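Local coordinates for protein formate dehydrogenase (Staphylococcus aureus, PDB 6TTB) that probably oxidises formate to carbon dioxide while passing hydride to NAD+, at residues A[89-94]-A[113-118]; A[243-248]-A[273-278]. All blocks are in the same frame, centred on the assembly; numbering follows the deposited sequence.

How the contacts relate
Both contacts are buried and both sit at neighbouring parallel strands, but in different sheets and at different points along the strand. Contact 1 pairs strands 89-92 and 113-116 inside the five-stranded sheet; backbone hydrogen bonds and aliphatic packing do the work. Contact 2 starts where strand 242-245 of the NAD-binding sheet gives way to loop, faces the loop after strand 269-273, and is joined by side-chain packing, one water and the cofactor instead. The centres of contact 1 and contact 2 are about 21 Å apart; their nearest atoms are about 7 Å apart and do not touch. The side chain of P94 in contact 1 is about 6 Å from NAD, whereas contact 2 binds it directly.

Contact 1: residues A[89-94]-A[113-118]; sequences VIISAP and LAITAG
V89 to S92 pairs in parallel with L113 to T116, the two strands 4.8 Å apart and only 13° out of line. I90 bonds on both of its backbone groups: its N donates to L113 O (2.9 Å) and its O receives I115 N (2.8 Å). S92 repeats the pattern, its N going to I115 O at 3.2 Å and its O accepting from A117 N, though this last bond is very short in the model and so less certain; A117 centres an inverse gamma turn. On one face of the sheet V89, L113, I91 and I115 form an aliphatic patch. I91 and I115 lie side by side and point the same way, their CD1 methyls 3.7 Å apart; in both, CG1 is anti to the carbonyl carbon and chi2 extended. V89 places CG2 against L113 CB at 3.8 Å, while its CG1 meets I115 CD1. Helix 330-348 closes over this patch through I343, L344 and F347. The opposite face carries I90, A114, S92 and T116. Here I90 CG2 rests on A114 CB (3.6 Å), since chi1 of -177° sends the CG1 branch away from strand 113-116. T116 splits its two branches: CG2 lies against P94 CG and CD, 4.0 Å from each, and OG1 bonds to S121 OG. Strand 89-92, helix 102-106 and strand 113-116 make a beta-alpha-beta unit within the five-stranded parallel sheet, ordered 2-1-3-4-5, the flavodoxin-like arrangement of the catalytic (substrate-binding) domain, as in D-2-hydroxyacid dehydrogenases.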
ATOM      1  N   VAL A  89      -9.539 -38.362   5.119  1.00 25.18           N
ATOM      2  CA  VAL A  89      -8.757 -37.150   5.282  1.00 23.39           C
ATOM      3  C   VAL A  89      -9.486 -36.029   4.560  1.00 25.36           C
ATOM      4  O   VAL A  89      -9.873 -36.172   3.384  1.00 35.85           O
ATOM      5  CB  VAL A  89      -7.333 -37.297   4.697  1.00 19.83           C
ATOM      6  CG1 VAL A  89      -6.625 -35.959   4.704  1.00 17.26           C
ATOM      7  CG2 VAL A  89      -6.497 -38.371   5.398  1.00 15.01           C
ATOM      8  N   ILE A  90      -9.682 -34.915   5.261  1.00 23.62           N
ATOM      9  CA  ILE A  90     -10.275 -33.761   4.621  1.00 22.43           C
ATOM     10  C   ILE A  90      -9.176 -32.703   4.416  1.00 26.59           C
ATOM     11  O   ILE A  90      -8.189 -32.623   5.200  1.00 21.82           O
ATOM     12  CB  ILE A  90     -11.425 -33.222   5.468  1.00 23.47           C
ATOM     13  CG1 ILE A  90     -12.129 -32.042   4.793  1.00 21.96           C
ATOM     14  CG2 ILE A  90     -10.943 -32.880   6.894  1.00 24.65           C
ATOM     15  CD1 ILE A  90     -13.072 -32.452   3.664  1.00 20.90           C
ATOM     16  N   ILE A  91      -9.350 -31.907   3.342  1.00 22.41           N
ATOM     17  CA  ILE A  91      -8.364 -30.903   3.011  1.00 20.71           C
ATOM     18  C   ILE A  91      -9.053 -29.624   2.550  1.00 18.43           C
ATOM     19  O   ILE A  91      -9.922 -29.668   1.684  1.00 22.92           O
ATOM     20  CB  ILE A  91      -7.386 -31.445   1.958  1.00 18.08           C
ATOM     21  CG1 ILE A  91      -6.574 -32.638   2.511  1.00 20.95           C
ATOM     22  CG2 ILE A  91      -6.465 -30.336   1.569  1.00 17.59           C
ATOM     23  CD1 ILE A  91      -5.667 -33.368   1.460  1.00 15.67           C
ATOM     24  N   SER A  92      -8.630 -28.488   3.097  1.00 15.15           N
ATOM     25  CA  SER A  92      -9.079 -27.199   2.567  1.00 16.75           C
ATOM     26  C   SER A  92      -8.127 -26.081   2.996  1.00 18.69           C
ATOM     27  O   SER A  92      -7.251 -26.307   3.828  1.00 19.08           O
ATOM     28  CB  SER A  92     -10.481 -26.868   3.005  1.00 13.18           C
ATOM     29  OG  SER A  92     -10.473 -26.540   4.373  1.00 10.53           O
ATOM     30  N   ALA A  93      -8.345 -24.874   2.428  1.00 18.16           N
ATOM     31  CA  ALA A  93      -7.551 -23.699   2.732  1.00 15.61           C
ATOM     32  C   ALA A  93      -8.377 -22.728   3.557  1.00 18.15           C
ATOM     33  O   ALA A  93      -9.599 -22.657   3.425  1.00 18.91           O
ATOM     34  CB  ALA A  93      -7.127 -23.071   1.454  1.00 13.24           C
ATOM     35  N   PRO A  94      -7.744 -21.894   4.386  1.00 19.41           N
ATOM     36  CA  PRO A  94      -8.482 -20.949   5.222  1.00 25.19           C
ATOM     37  C   PRO A  94      -9.232 -19.908   4.379  1.00 35.50           C
ATOM     38  O   PRO A  94     -10.264 -19.352   4.809  1.00 31.44           O
ATOM     39  CB  PRO A  94      -7.430 -20.227   6.093  1.00 25.76           C
ATOM     40  CG  PRO A  94      -6.077 -20.927   5.757  1.00 27.24           C
ATOM     41  CD  PRO A  94      -6.295 -21.799   4.533  1.00 20.85           C
ATOM     42  N   LEU A 113      -7.520 -37.221   9.628  1.00 19.08           N
ATOM     43  CA  LEU A 113      -6.589 -36.119   9.353  1.00 20.23           C
ATOM     44  C   LEU A 113      -7.302 -34.984   8.630  1.00 21.34           C
ATOM     45  O   LEU A 113      -7.909 -35.154   7.552  1.00 19.28           O
ATOM     46  CB  LEU A 113      -5.353 -36.624   8.586  1.00 14.87           C
ATOM     47  CG  LEU A 113      -4.178 -35.639   8.501  1.00 15.43           C
ATOM     48  CD1 LEU A 113      -3.862 -34.985   9.818  1.00 11.81           C
ATOM     49  CD2 LEU A 113      -2.891 -36.263   7.848  1.00 14.83           C
ATOM     50  N   ALA A 114      -7.271 -33.830   9.277  1.00 22.20           N
ATOM     51  CA  ALA A 114      -7.765 -32.619   8.651  1.00 21.15           C
ATOM     52  C   ALA A 114      -6.582 -31.720   8.316  1.00 20.88           C
ATOM     53  O   ALA A 114      -5.923 -31.166   9.200  1.00 18.33           O
ATOM     54  CB  ALA A 114      -8.734 -31.932   9.574  1.00 20.61           C
ATOM     55  N   ILE A 115      -6.287 -31.614   7.028  1.00 23.14           N
ATOM     56  CA  ILE A 115      -5.158 -30.788   6.623  1.00 21.21           C
ATOM     57  C   ILE A 115      -5.698 -29.425   6.228  1.00 19.60           C
ATOM     58  O   ILE A 115      -6.662 -29.351   5.447  1.00 21.76           O
ATOM     59  CB  ILE A 115      -4.436 -31.438   5.442  1.00 19.75           C
ATOM     60  CG1 ILE A 115      -4.116 -32.914   5.683  1.00 15.60           C
ATOM     61  CG2 ILE A 115      -3.204 -30.644   5.066  1.00 18.73           C
ATOM     62  CD1 ILE A 115      -3.478 -33.485   4.483  1.00 14.74           C
ATOM     63  N   THR A 116      -5.065 -28.383   6.758  1.00 13.24           N
ATOM     64  CA  THR A 116      -5.290 -27.027   6.330  1.00 12.90           C
ATOM     65  C   THR A 116      -4.294 -26.668   5.203  1.00 13.48           C
ATOM     66  O   THR A 116      -3.130 -26.343   5.457  1.00 12.37           O
ATOM     67  CB  THR A 116      -5.073 -26.063   7.510  1.00 14.11           C
ATOM     68  OG1 THR A 116      -5.907 -26.319   8.665  1.00 16.57           O
ATOM     69  CG2 THR A 116      -5.156 -24.624   7.094  1.00 12.31           C
ATOM     70  N   ALA A 117      -4.775 -26.615   3.954  1.00 13.49           N
ATOM     71  CA  ALA A 117      -3.908 -26.157   2.883  1.00 14.71           C
ATOM     72  C   ALA A 117      -3.586 -24.685   3.080  1.00 13.39           C
ATOM     73  O   ALA A 117      -4.111 -23.848   2.401  1.00 15.89           O
ATOM     74  CB  ALA A 117      -4.511 -26.415   1.505  1.00 16.16           C
ATOM     75  N   GLY A 118      -2.621 -24.412   3.909  1.00 12.16           N
ATOM     76  CA  GLY A 118      -2.241 -23.073   4.232  1.00 14.16           C
ATOM     77  C   GLY A 118      -1.924 -23.009   5.717  1.00 19.03           C
ATOM     78  O   GLY A 118      -1.510 -24.034   6.309  1.00 18.65           O
TER

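Contact 2: residues A[243-248]-A[273-278]; sequences ITIHAP and NTARGK. With NAD (nicotinamide-adenine-dinucleotide), chain C.
I245 packs down on N273 and A275, and this is the dense end of the contact. Its CG1 meets N273 CB at 3.8 Å, and its CG2 lies equally close, 3.8 Å, to A275 CB. The A275 methyl points at segment 243-248 and also sits 3.3 Å from A247 O. F257 and F194 add to the packing around I245. N273 holds its own loop in shape: with CG anti to the backbone N (chi1 169°), OD1 accepts from A275 N at 2.8 Å in an Asx turn. The other end of the amide, ND2, gives R276 O an almost straight bond (175°); R276 O lies in the plane of the N273 amide, while ND2 approaches from above the plane of the R276 carbonyl. This is the Rossmann domain, where strands 242-245 and 269-273 run side by side and the loops leaving their C-terminal ends carry the dinucleotide. H246 lines the pocket. Its NE2 and T244 OG1 are hydrogen-bonded at 2.7 Å, which, together with the water on ND1, helps to set the ring's rotation, and CE1 lies near T274 OG1. ND1 is 2.9 Å from that water, which donates to O4D of the NAD ribose and, weakly, to T274 O. T274 O also takes the carboxamide N7N at 3.3 Å and 171°. Packing is looser at the partly exposed end. P248 CB stands 4.2 Å from R276 NH2, oblique to the guanidinium; the nicotinamide ribose lies alongside both residues, and the P248 ring rests against the cofactor. R276 NE donates to the ribose O2D, which lies near the guanidinium plane, while NH1 forms a salt bridge with D122 from the loop after strand 113-116.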
ATOM      1  N   ILE A 243      -1.292   0.275  13.866  1.00 17.78           N
ATOM      2  CA  ILE A 243      -0.996  -1.014  14.452  1.00 16.23           C
ATOM      3  C   ILE A 243      -1.273  -2.101  13.435  1.00 18.90           C
ATOM      4  O   ILE A 243      -2.314  -2.106  12.743  1.00 28.23           O
ATOM      5  CB  ILE A 243      -1.875  -1.226  15.696  1.00 19.49           C
ATOM      6  CG1 ILE A 243      -1.444  -0.329  16.864  1.00 19.37           C
ATOM      7  CG2 ILE A 243      -1.880  -2.677  16.113  1.00 20.82           C
ATOM      8  CD1 ILE A 243      -2.479  -0.168  17.972  1.00 19.07           C
ATOM      9  N   THR A 244      -0.379  -3.074  13.386  1.00 17.47           N
ATOM     10  CA  THR A 244      -0.598  -4.230  12.554  1.00 14.69           C
ATOM     11  C   THR A 244      -0.571  -5.445  13.453  1.00 14.90           C
ATOM     12  O   THR A 244       0.272  -5.522  14.364  1.00 15.81           O
ATOM     13  CB  THR A 244       0.396  -4.253  11.367  1.00 16.12           C
ATOM     14  OG1 THR A 244       0.197  -5.390  10.542  1.00 19.35           O
ATOM     15  CG2 THR A 244       1.851  -4.247  11.746  1.00 15.23           C
ATOM     16  N   ILE A 245      -1.458  -6.400  13.154  1.00 14.23           N
ATOM     17  CA  ILE A 245      -1.742  -7.559  14.004  1.00 13.47           C
ATOM     18  C   ILE A 245      -1.071  -8.776  13.418  1.00 13.35           C
ATOM     19  O   ILE A 245      -1.310  -9.121  12.250  1.00 17.85           O
ATOM     20  CB  ILE A 245      -3.251  -7.803  14.030  1.00 12.10           C
ATOM     21  CG1 ILE A 245      -4.029  -6.510  14.304  1.00 13.24           C
ATOM     22  CG2 ILE A 245      -3.615  -8.955  14.919  1.00 10.42           C
ATOM     23  CD1 ILE A 245      -4.459  -6.253  15.693  1.00 11.84           C
ATOM     24  N   HIS A 246      -0.298  -9.459  14.235  1.00 13.46           N
ATOM     25  CA  HIS A 246       0.353 -10.696  13.799  1.00 17.70           C
ATOM     26  C   HIS A 246       0.265 -11.720  14.894  1.00 18.29           C
ATOM     27  O   HIS A 246       1.240 -12.409  15.166  1.00 20.07           O
ATOM     28  CB  HIS A 246       1.810 -10.448  13.277  1.00 18.13           C
ATOM     29  CG  HIS A 246       1.804  -9.449  12.167  1.00 19.32           C
ATOM     30  ND1 HIS A 246       1.296  -9.767  10.922  1.00 17.05           N
ATOM     31  CD2 HIS A 246       1.921  -8.079  12.199  1.00 19.99           C
ATOM     32  CE1 HIS A 246       1.305  -8.686  10.176  1.00 18.93           C
ATOM     33  NE2 HIS A 246       1.674  -7.625  10.954  1.00 20.08           N
ATOM     34  N   ALA A 247      -0.898 -11.752  15.549  1.00 19.55           N
ATOM     35  CA  ALA A 247      -1.147 -12.616  16.689  1.00 21.13           C
ATOM     36  C   ALA A 247      -2.101 -13.735  16.262  1.00 23.11           C
ATOM     37  O   ALA A 247      -2.947 -13.537  15.380  1.00 20.83           O
ATOM     38  CB  ALA A 247      -1.745 -11.788  17.803  1.00 20.80           C
ATOM     39  N   PRO A 248      -2.021 -14.947  16.871  1.00 28.12           N
ATOM     40  CA  PRO A 248      -2.921 -16.053  16.497  1.00 28.29           C
ATOM     41  C   PRO A 248      -4.298 -15.755  17.072  1.00 25.38           C
ATOM     42  O   PRO A 248      -4.475 -14.763  17.767  1.00 24.95           O
ATOM     43  CB  PRO A 248      -2.265 -17.315  17.109  1.00 24.91           C
ATOM     44  CG  PRO A 248      -0.856 -16.865  17.464  1.00 24.24           C
ATOM     45  CD  PRO A 248      -0.996 -15.379  17.826  1.00 29.53           C
ATOM     46  N   ASN A 273      -4.875  -5.670   9.875  1.00 16.62           N
ATOM     47  CA  ASN A 273      -5.065  -6.968  10.428  1.00 15.04           C
ATOM     48  C   ASN A 273      -5.151  -7.957   9.280  1.00 15.60           C
ATOM     49  O   ASN A 273      -6.178  -8.062   8.625  1.00 20.26           O
ATOM     50  CB  ASN A 273      -6.279  -7.011  11.308  1.00 14.08           C
ATOM     51  CG  ASN A 273      -6.632  -8.430  11.682  1.00 17.51           C
ATOM     52  OD1 ASN A 273      -5.755  -9.320  11.639  1.00 16.11           O
ATOM     53  ND2 ASN A 273      -7.909  -8.653  12.077  1.00 16.57           N
ATOM     54  N   THR A 274      -4.038  -8.640   9.059  1.00 12.68           N
ATOM     55  CA  THR A 274      -3.959  -9.750   8.187  1.00 14.12           C
ATOM     56  C   THR A 274      -3.687 -11.044   8.996  1.00 18.46           C
ATOM     57  O   THR A 274      -3.019 -11.989   8.478  1.00 15.31           O
ATOM     58  CB  THR A 274      -2.698  -9.557   7.385  1.00 13.95           C
ATOM     59  OG1 THR A 274      -1.652  -9.287   8.353  1.00 15.75           O
ATOM     60  CG2 THR A 274      -2.868  -8.466   6.358  1.00 12.87           C
ATOM     61  N   ALA A 275      -4.084 -11.051  10.295  1.00 18.00           N
ATOM     62  CA  ALA A 275      -3.926 -12.239  11.126  1.00 16.46           C
ATOM     63  C   ALA A 275      -5.233 -13.035  11.103  1.00 16.73           C
ATOM     64  O   ALA A 275      -5.377 -13.907  10.254  1.00 19.97           O
ATOM     65  CB  ALA A 275      -3.408 -11.920  12.493  1.00 16.03           C
ATOM     66  N   ARG A 276      -6.221 -12.704  11.941  1.00 15.67           N
ATOM     67  CA  ARG A 276      -7.533 -13.329  11.740  1.00 18.38           C
ATOM     68  C   ARG A 276      -8.675 -12.354  12.032  1.00 16.92           C
ATOM     69  O   ARG A 276      -8.643 -11.648  13.017  1.00 15.56           O
ATOM     70  CB  ARG A 276      -7.730 -14.704  12.429  1.00 22.29           C
ATOM     71  CG  ARG A 276      -6.469 -15.503  12.718  1.00 28.08           C
ATOM     72  CD  ARG A 276      -6.502 -16.926  12.200  1.00 40.62           C
ATOM     73  NE  ARG A 276      -5.336 -17.677  12.722  1.00 47.66           N
ATOM     74  CZ  ARG A 276      -5.394 -18.715  13.563  1.00 43.25           C
ATOM     75  NH1 ARG A 276      -6.562 -19.151  13.995  1.00 38.90           N
ATOM     76  NH2 ARG A 276      -4.278 -19.278  14.010  1.00 53.60           N
ATOM     77  N   GLY A 277      -9.729 -12.425  11.201  1.00 19.13           N
ATOM     78  CA  GLY A 277     -10.903 -11.574  11.300  1.00 18.68           C
ATOM     79  C   GLY A 277     -11.367 -11.327  12.731  1.00 21.08           C
ATOM     80  O   GLY A 277     -11.643 -10.170  13.092  1.00 18.91           O
ATOM     81  N   LYS A 278     -11.531 -12.425  13.525  1.00 22.50           N
ATOM     82  CA  LYS A 278     -12.312 -12.368  14.779  1.00 21.23           C
ATOM     83  C   LYS A 278     -11.572 -11.579  15.848  1.00 19.21           C
ATOM     84  O   LYS A 278     -12.155 -11.266  16.880  1.00 28.27           O
ATOM     85  CB  LYS A 278     -12.534 -13.763  15.384  1.00 22.08           C
ATOM     86  CG  LYS A 278     -13.952 -14.111  15.841  1.00 19.98           C
ATOM     87  CD  LYS A 278     -13.927 -15.083  17.040  1.00 24.36           C
ATOM     88  CE  LYS A 278     -15.253 -15.747  17.393  1.00 26.97           C
ATOM     89  NZ  LYS A 278     -16.257 -14.752  17.830  1.00 22.94           N
TER
HETATM   90  PA  NAD C 401       3.777 -16.798  15.201  1.00 52.06           P
HETATM   91  O1A NAD C 401       3.419 -17.890  16.150  1.00 54.80           O
HETATM   92  O2A NAD C 401       5.173 -16.670  14.621  1.00 45.39           O
HETATM   93  O5B NAD C 401       3.278 -15.376  15.773  1.00 58.43           O
HETATM   94  C5B NAD C 401       2.356 -15.287  16.879  1.00 50.36           C
HETATM   95  C4B NAD C 401       3.078 -14.643  18.036  1.00 57.87           C
HETATM   96  O4B NAD C 401       2.114 -13.853  18.757  1.00 58.39           O
HETATM   97  C3B NAD C 401       3.719 -15.623  19.049  1.00 59.55           C
HETATM   98  O3B NAD C 401       5.144 -15.701  19.026  1.00 42.65           O
HETATM   99  C2B NAD C 401       3.207 -15.176  20.424  1.00 63.37           C
HETATM  100  O2B NAD C 401       4.243 -14.925  21.350  1.00 56.97           O
HETATM  101  C1B NAD C 401       2.340 -13.941  20.139  1.00 56.33           C
HETATM  102  N9A NAD C 401       1.064 -13.958  20.864  1.00 55.64           N
HETATM  103  C8A NAD C 401       0.500 -15.042  21.524  1.00 45.00           C
HETATM  104  N7A NAD C 401      -0.564 -14.730  22.227  1.00 39.21           N
HETATM  105  C5A NAD C 401      -0.664 -13.344  22.115  1.00 52.10           C
HETATM  106  C6A NAD C 401      -1.552 -12.383  22.680  1.00 45.12           C
HETATM  107  N6A NAD C 401      -2.498 -12.662  23.559  1.00 39.47           N
HETATM  108  N1A NAD C 401      -1.306 -11.076  22.414  1.00 53.83           N
HETATM  109  C2A NAD C 401      -0.314 -10.772  21.560  1.00 45.90           C
HETATM  110  N3A NAD C 401       0.549 -11.583  20.940  1.00 39.81           N
HETATM  111  C4A NAD C 401       0.332 -12.862  21.262  1.00 51.37           C
HETATM  112  O3  NAD C 401       2.794 -16.898  13.998  1.00 50.79           O
HETATM  113  PN  NAD C 401       3.006 -16.122  12.660  1.00 40.39           P
HETATM  114  O1N NAD C 401       3.607 -17.112  11.696  1.00 49.67           O
HETATM  115  O2N NAD C 401       3.736 -14.839  12.935  1.00 34.82           O
HETATM  116  O5D NAD C 401       1.465 -15.811  12.269  1.00 47.43           O
HETATM  117  C5D NAD C 401       0.873 -14.537  12.667  1.00 49.08           C
HETATM  118  C4D NAD C 401      -0.598 -14.658  12.469  1.00 53.44           C
HETATM  119  O4D NAD C 401      -0.884 -14.371  11.079  1.00 43.57           O
HETATM  120  C3D NAD C 401      -1.123 -16.083  12.770  1.00 57.97           C
HETATM  121  O3D NAD C 401      -1.944 -16.131  13.927  1.00 70.15           O
HETATM  122  C2D NAD C 401      -1.828 -16.517  11.482  1.00 54.30           C
HETATM  123  O2D NAD C 401      -3.149 -17.016  11.637  1.00 49.84           O
HETATM  124  C1D NAD C 401      -1.851 -15.281  10.601  1.00 47.46           C
HETATM  125  N1N NAD C 401      -1.525 -15.669   9.220  1.00 36.45           N
HETATM  126  C2N NAD C 401      -2.425 -15.329   8.164  1.00 38.54           C
HETATM  127  C3N NAD C 401      -2.132 -15.687   6.829  1.00 33.32           C
HETATM  128  C7N NAD C 401      -2.925 -15.077   5.672  1.00 35.01           C
HETATM  129  O7N NAD C 401      -3.000 -15.701   4.614  1.00 34.37           O
HETATM  130  N7N NAD C 401      -3.495 -13.866   5.832  1.00 36.40           N
HETATM  131  C4N NAD C 401      -1.039 -16.603   6.606  1.00 37.05           C
HETATM  132  C5N NAD C 401      -0.180 -16.956   7.669  1.00 37.60           C
HETATM  133  C6N NAD C 401      -0.460 -16.501   8.973  1.00 37.32           C
HETATM  134  O   HOH W   1      -0.512 -11.865  10.079  1.00 20.61           O